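Local coordinates for protein Non-reducing end alpha-L-arabinofuranosidase BoGH43B (Bacteroides ovatus, PDB 5JOZ) that hydrolyses terminal non-reducing alpha-L-arabinofuranosyl residues on xyloglucan branches, converting 'S' units to 'X' units during xyloglucan degradation, at residues A[308-313]-A[502-507]; A[369-374]-A[439-444]. All blocks are in the same frame, centred on the assembly; numbering follows the deposited sequence.

Both contacts belong to one antiparallel sheet of the C-terminal concanavalin A-like domain, and their centres lie 10 Å apart. Strand 496-505 runs between strand 311-312, its partner in contact 1, and strand 370-377, which carries contact 2 on to strand 436-442. Direct bonds probably join the two contacts: Asp502 N lies 2.7 Å from Ser373 O, and Leu506 N lies 2.8 Å from Asn369 O. Phe503 CZ packs 3.4 Å from Leu370 CD2. Contact 1 ends at the calcium ion, which is about 13 Å from the side chain of Ser373 in contact 2. Both contacts lie away from the annotated catalytic residues.

Contact 1 (A[308-313]-A[502-507]). With CA (calcium ion), chain C.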
loop_
_atom_site.group_PDB
_atom_site.type_symbol
_atom_site.label_atom_id
_atom_site.label_comp_id
_atom_site.label_asym_id
_atom_site.label_seq_id
_atom_site.Cartn_x
_atom_site.Cartn_y
_atom_site.Cartn_z
ATOM N N GLN A 308 5.161 8.412 -16.213
ATOM C CA GLN A 308 3.923 7.764 -16.638
ATOM C C GLN A 308 2.995 8.868 -17.118
ATOM O O GLN A 308 2.876 9.900 -16.445
ATOM C CB GLN A 308 3.264 7.002 -15.482
ATOM N N PRO A 309 2.340 8.670 -18.277
ATOM C CA PRO A 309 1.454 9.708 -18.776
ATOM C C PRO A 309 0.201 9.864 -17.904
ATOM O O PRO A 309 -0.189 8.947 -17.179
ATOM C CB PRO A 309 1.107 9.227 -20.190
ATOM C CG PRO A 309 1.221 7.747 -20.121
ATOM C CD PRO A 309 2.263 7.443 -19.087
ATOM N N VAL A 310 -0.399 11.044 -17.981
ATOM C CA VAL A 310 -1.594 11.385 -17.216
ATOM C C VAL A 310 -2.792 10.516 -17.614
ATOM O O VAL A 310 -3.560 10.094 -16.754
ATOM C CB VAL A 310 -1.976 12.875 -17.439
ATOM C CG1 VAL A 310 -3.339 13.201 -16.819
ATOM C CG2 VAL A 310 -0.884 13.786 -16.885
ATOM N N ARG A 311 -2.958 10.312 -18.917
ATOM C CA ARG A 311 -4.060 9.542 -19.463
ATOM C C ARG A 311 -3.682 8.086 -19.712
ATOM O O ARG A 311 -2.722 7.807 -20.443
ATOM C CB ARG A 311 -4.496 10.137 -20.791
ATOM C CG ARG A 311 -5.676 9.401 -21.401
ATOM C CD ARG A 311 -6.396 10.240 -22.440
ATOM N NE ARG A 311 -7.013 11.423 -21.855
ATOM C CZ ARG A 311 -7.808 12.270 -22.510
ATOM N NH1 ARG A 311 -8.125 12.078 -23.796
ATOM N NH2 ARG A 311 -8.318 13.309 -21.858
ATOM N N ASP A 312 -4.451 7.175 -19.122
ATOM C CA ASP A 312 -4.488 5.772 -19.552
ATOM C C ASP A 312 -5.632 5.632 -20.563
ATOM O O ASP A 312 -6.820 5.753 -20.212
ATOM C CB ASP A 312 -4.682 4.843 -18.347
ATOM C CG ASP A 312 -4.476 3.355 -18.682
ATOM O OD1 ASP A 312 -4.609 2.948 -19.850
ATOM O OD2 ASP A 312 -4.207 2.572 -17.735
ATOM N N ASP A 313 -5.265 5.399 -21.819
ATOM C CA ASP A 313 -6.235 5.277 -22.914
ATOM C C ASP A 313 -6.898 3.890 -22.976
ATOM O O ASP A 313 -7.796 3.684 -23.793
ATOM C CB ASP A 313 -5.556 5.556 -24.275
ATOM C CG ASP A 313 -5.294 7.028 -24.529
ATOM O OD1 ASP A 313 -6.256 7.827 -24.507
ATOM O OD2 ASP A 313 -4.124 7.383 -24.798
ATOM N N ASP A 502 -7.797 9.855 -16.673
ATOM C CA ASP A 502 -6.739 10.810 -16.367
ATOM C C ASP A 502 -6.476 10.831 -14.879
ATOM O O ASP A 502 -7.402 10.857 -14.083
ATOM C CB ASP A 502 -7.137 12.235 -16.764
ATOM C CG ASP A 502 -7.112 12.473 -18.264
ATOM O OD1 ASP A 502 -6.761 11.567 -19.065
ATOM O OD2 ASP A 502 -7.456 13.606 -18.645
ATOM N N PHE A 503 -5.205 10.860 -14.511
ATOM C CA PHE A 503 -4.803 10.945 -13.119
ATOM C C PHE A 503 -3.635 11.930 -13.033
ATOM O O PHE A 503 -2.539 11.621 -13.500
ATOM C CB PHE A 503 -4.396 9.551 -12.630
ATOM C CG PHE A 503 -4.349 9.422 -11.134
ATOM C CD1 PHE A 503 -5.527 9.377 -10.389
ATOM C CD2 PHE A 503 -3.131 9.347 -10.464
ATOM C CE1 PHE A 503 -5.497 9.259 -9.007
ATOM C CE2 PHE A 503 -3.095 9.227 -9.083
ATOM C CZ PHE A 503 -4.283 9.184 -8.354
ATOM N N ARG A 504 -3.871 13.115 -12.471
ATOM C CA ARG A 504 -2.845 14.156 -12.412
ATOM C C ARG A 504 -2.553 14.563 -10.978
ATOM O O ARG A 504 -3.404 15.145 -10.320
ATOM C CB ARG A 504 -3.285 15.366 -13.228
ATOM C CG ARG A 504 -2.136 16.295 -13.581
ATOM C CD ARG A 504 -2.655 17.526 -14.295
ATOM N NE ARG A 504 -3.505 17.166 -15.432
ATOM C CZ ARG A 504 -3.104 17.018 -16.698
ATOM N NH1 ARG A 504 -1.830 17.211 -17.054
ATOM N NH2 ARG A 504 -4.005 16.681 -17.629
ATOM N N CYS A 505 -1.350 14.238 -10.508
ATOM C CA CYS A 505 -0.863 14.663 -9.203
ATOM C C CYS A 505 -0.231 16.066 -9.284
ATOM O O CYS A 505 0.557 16.371 -10.196
ATOM C CB CYS A 505 0.165 13.675 -8.672
ATOM S SG CYS A 505 -0.420 11.977 -8.499
ATOM N N LEU A 506 -0.569 16.910 -8.315
ATOM C CA LEU A 506 -0.182 18.319 -8.353
ATOM C C LEU A 506 0.472 18.812 -7.062
ATOM O O LEU A 506 0.406 20.008 -6.766
ATOM C CB LEU A 506 -1.427 19.159 -8.668
ATOM C CG LEU A 506 -2.066 18.839 -10.022
ATOM C CD1 LEU A 506 -3.521 19.286 -10.059
ATOM C CD2 LEU A 506 -1.244 19.451 -11.153
ATOM N N ASP A 507 1.112 17.922 -6.296
ATOM C CA ASP A 507 1.680 18.338 -4.995
ATOM C C ASP A 507 2.923 19.219 -5.136
ATOM O O ASP A 507 3.195 19.996 -4.229
ATOM C CB ASP A 507 1.973 17.149 -4.043
ATOM C CG ASP A 507 0.736 16.686 -3.246
ATOM O OD1 ASP A 507 -0.345 17.313 -3.348
ATOM O OD2 ASP A 507 0.855 15.676 -2.505
HETATM CA CA CA C . -9.405 4.732 -25.147
HETATM O O HOH W 1 -8.602 6.994 -25.180
HETATM O O HOH W 2 -8.325 4.327 -27.279
#
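A short antiparallel edge pairing beside a calcium site sets Arg311 against Asp502, a non-hydrogen-bonded pair with their side chains on the same face of the sheet. Arg311 NE gives a nearly straight bond (165°) to the syn lone pair of Asp502 OD1, 2.8 Å away. A weaker bond from Arg311 NH2 reaches Asp502 OD2 at 3.3 Å. Guanidinium and carboxylate planes are 25° apart, nearly coplanar, and the carboxylate meets the guanidinium at its edge, with one good bond and one weak one. Arg311 also makes a cation-pi contact with Trp500. Its CG stands opposite the backbone N (chi1 -178°), and the chain bends at chi3 and brings the guanidinium across to the carboxylate. One step back, Val310 O accepts the backbone N-H of Phe503 at 2.9 Å, and the CA-H of Asp502 approaches the same oxygen. The Val310 methyls lie over one face of the Arg504 guanidinium: CG1 is 3.6 Å from Arg504 NH2, offset toward the rim, and CG2 is 3.6 Å from Arg504 NH1. Past the pairing, Asp313 O binds the calcium ion at 2.4 Å, while Asp313 OD1 accepts a bond from a calcium-bound water. Gly341 O and Asp499 O also bind the metal. The segment 308-313 thus leads from the sheet edge into a calcium site of the C-terminal concanavalin A-like domain, built largely from backbone carbonyls and water.

Contact 2 (A[369-374]-A[439-444]); sequences NLTASA and SITATE
Leu370 lays CD1 against the CB of Ala442, 3.8 Å away, on the face of the sheet that also carries Ala372 and Ile440. With chi1 at 67°, its CG is wedged between the two backbone arms, and the second torsion (56°) brings CD1 across to the neighbouring strand. On this buried face Ile440 also meets Leu389 and Val391 of strand 389-392, which belongs to the domain's other large sheet. Four backbone bonds join the strands, whose axes run 4.7 Å apart and almost exactly antiparallel. Leu370 and Ala442 exchange two: Ala442 N reaches Leu370 O at 2.7 Å in the carbonyl plane, whereas Leu370 N lies above the plane of Ala442 O at a longer 3.2 Å. Ala372 and Ile440 exchange the other two, Ile440 N to Ala372 O with an N-H...O angle of 179°. The opposite face is hydroxyl-bearing. Thr371 and Thr441 run abreast on it, with Thr371 OG1 4.0 Å from the methyl CG2 of Thr441; Thr441 OG1 turns instead to Glu450 OE2. Ser439 OG rests 3.4 Å from the CB of Ser373. The chemistry implies a division of labour: direct polar bonding between the strands falls to the backbone, apolar side chains line the side turned to the second sheet, and the other side carries hydroxyls, of which Thr441 OG1 is taken up by Glu450.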
loop_
_atom_site.group_PDB
_atom_site.type_symbol
_atom_site.label_atom_id
_atom_site.label_comp_id
_atom_site.label_asym_id
_atom_site.label_seq_id
_atom_site.Cartn_x
_atom_site.Cartn_y
_atom_site.Cartn_z
ATOM N N ASN A 369 -3.244 17.055 -3.686
ATOM C CA ASN A 369 -3.842 17.869 -4.731
ATOM C C ASN A 369 -3.833 17.096 -6.040
ATOM O O ASN A 369 -2.772 16.819 -6.598
ATOM C CB ASN A 369 -3.074 19.187 -4.869
ATOM C CG ASN A 369 -2.986 19.935 -3.557
ATOM O OD1 ASN A 369 -1.968 19.879 -2.865
ATOM N ND2 ASN A 369 -4.067 20.589 -3.177
ATOM N N LEU A 370 -5.014 16.731 -6.522
ATOM C CA LEU A 370 -5.111 16.019 -7.789
ATOM C C LEU A 370 -6.407 16.221 -8.539
ATOM O O LEU A 370 -7.409 16.686 -8.001
ATOM C CB LEU A 370 -4.837 14.515 -7.622
ATOM C CG LEU A 370 -5.737 13.538 -6.863
ATOM C CD1 LEU A 370 -7.178 13.499 -7.343
ATOM C CD2 LEU A 370 -5.103 12.150 -6.978
ATOM N N THR A 371 -6.339 15.850 -9.808
ATOM C CA THR A 371 -7.491 15.768 -10.673
ATOM C C THR A 371 -7.522 14.361 -11.235
ATOM O O THR A 371 -6.519 13.861 -11.729
ATOM C CB THR A 371 -7.407 16.788 -11.820
ATOM O OG1 THR A 371 -7.463 18.104 -11.265
ATOM C CG2 THR A 371 -8.570 16.609 -12.806
ATOM N N ALA A 372 -8.686 13.738 -11.148
ATOM C CA ALA A 372 -8.916 12.411 -11.696
ATOM C C ALA A 372 -10.193 12.502 -12.486
ATOM O O ALA A 372 -11.189 12.994 -11.964
ATOM C CB ALA A 372 -9.078 11.409 -10.573
ATOM N N SER A 373 -10.177 12.045 -13.733
ATOM C CA SER A 373 -11.395 12.033 -14.537
ATOM C C SER A 373 -11.407 10.874 -15.514
ATOM O O SER A 373 -10.366 10.344 -15.868
ATOM C CB SER A 373 -11.562 13.349 -15.293
ATOM O OG SER A 373 -10.447 13.601 -16.130
ATOM N N ALA A 374 -12.606 10.521 -15.955
ATOM C CA ALA A 374 -12.814 9.382 -16.826
ATOM C C ALA A 374 -13.994 9.638 -17.738
ATOM O O ALA A 374 -15.049 10.066 -17.280
ATOM C CB ALA A 374 -13.065 8.131 -15.993
ATOM N N SER A 439 -15.613 13.488 -13.081
ATOM C CA SER A 439 -14.404 14.171 -12.651
ATOM C C SER A 439 -14.390 14.338 -11.121
ATOM O O SER A 439 -15.411 14.665 -10.513
ATOM C CB SER A 439 -14.321 15.512 -13.382
ATOM O OG SER A 439 -12.987 15.919 -13.570
ATOM N N ILE A 440 -13.243 14.045 -10.506
ATOM C CA ILE A 440 -13.027 14.246 -9.077
ATOM C C ILE A 440 -11.748 15.035 -8.928
ATOM O O ILE A 440 -10.711 14.621 -9.434
ATOM C CB ILE A 440 -12.847 12.927 -8.307
ATOM C CG1 ILE A 440 -14.082 12.035 -8.474
ATOM C CG2 ILE A 440 -12.565 13.204 -6.827
ATOM C CD1 ILE A 440 -13.803 10.581 -8.206
ATOM N N THR A 441 -11.835 16.172 -8.247
ATOM C CA THR A 441 -10.679 17.003 -7.975
ATOM C C THR A 441 -10.491 17.038 -6.465
ATOM O O THR A 441 -11.461 16.921 -5.703
ATOM C CB THR A 441 -10.830 18.427 -8.556
ATOM O OG1 THR A 441 -11.778 19.175 -7.793
ATOM C CG2 THR A 441 -11.266 18.373 -10.009
ATOM N N ALA A 442 -9.244 17.192 -6.040
ATOM C CA ALA A 442 -8.905 17.058 -4.629
ATOM C C ALA A 442 -7.973 18.147 -4.147
ATOM O O ALA A 442 -7.091 18.599 -4.875
ATOM C CB ALA A 442 -8.286 15.695 -4.383
ATOM N N THR A 443 -8.221 18.587 -2.919
ATOM C CA THR A 443 -7.270 19.363 -2.118
ATOM C C THR A 443 -7.061 18.574 -0.832
ATOM O O THR A 443 -7.740 17.561 -0.621
ATOM C CB THR A 443 -7.833 20.747 -1.735
ATOM O OG1 THR A 443 -8.923 20.573 -0.818
ATOM C CG2 THR A 443 -8.317 21.501 -2.972
ATOM N N GLU A 444 -6.172 19.064 0.035
ATOM C CA GLU A 444 -5.917 18.456 1.352
ATOM C C GLU A 444 -7.188 18.201 2.159
ATOM O O GLU A 444 -7.314 17.161 2.816
ATOM C CB GLU A 444 -4.972 19.328 2.177
ATOM C CG GLU A 444 -3.517 19.224 1.760
ATOM C CD GLU A 444 -2.649 20.267 2.432
ATOM O OE1 GLU A 444 -2.779 21.454 2.068
ATOM O OE2 GLU A 444 -1.838 19.902 3.316
#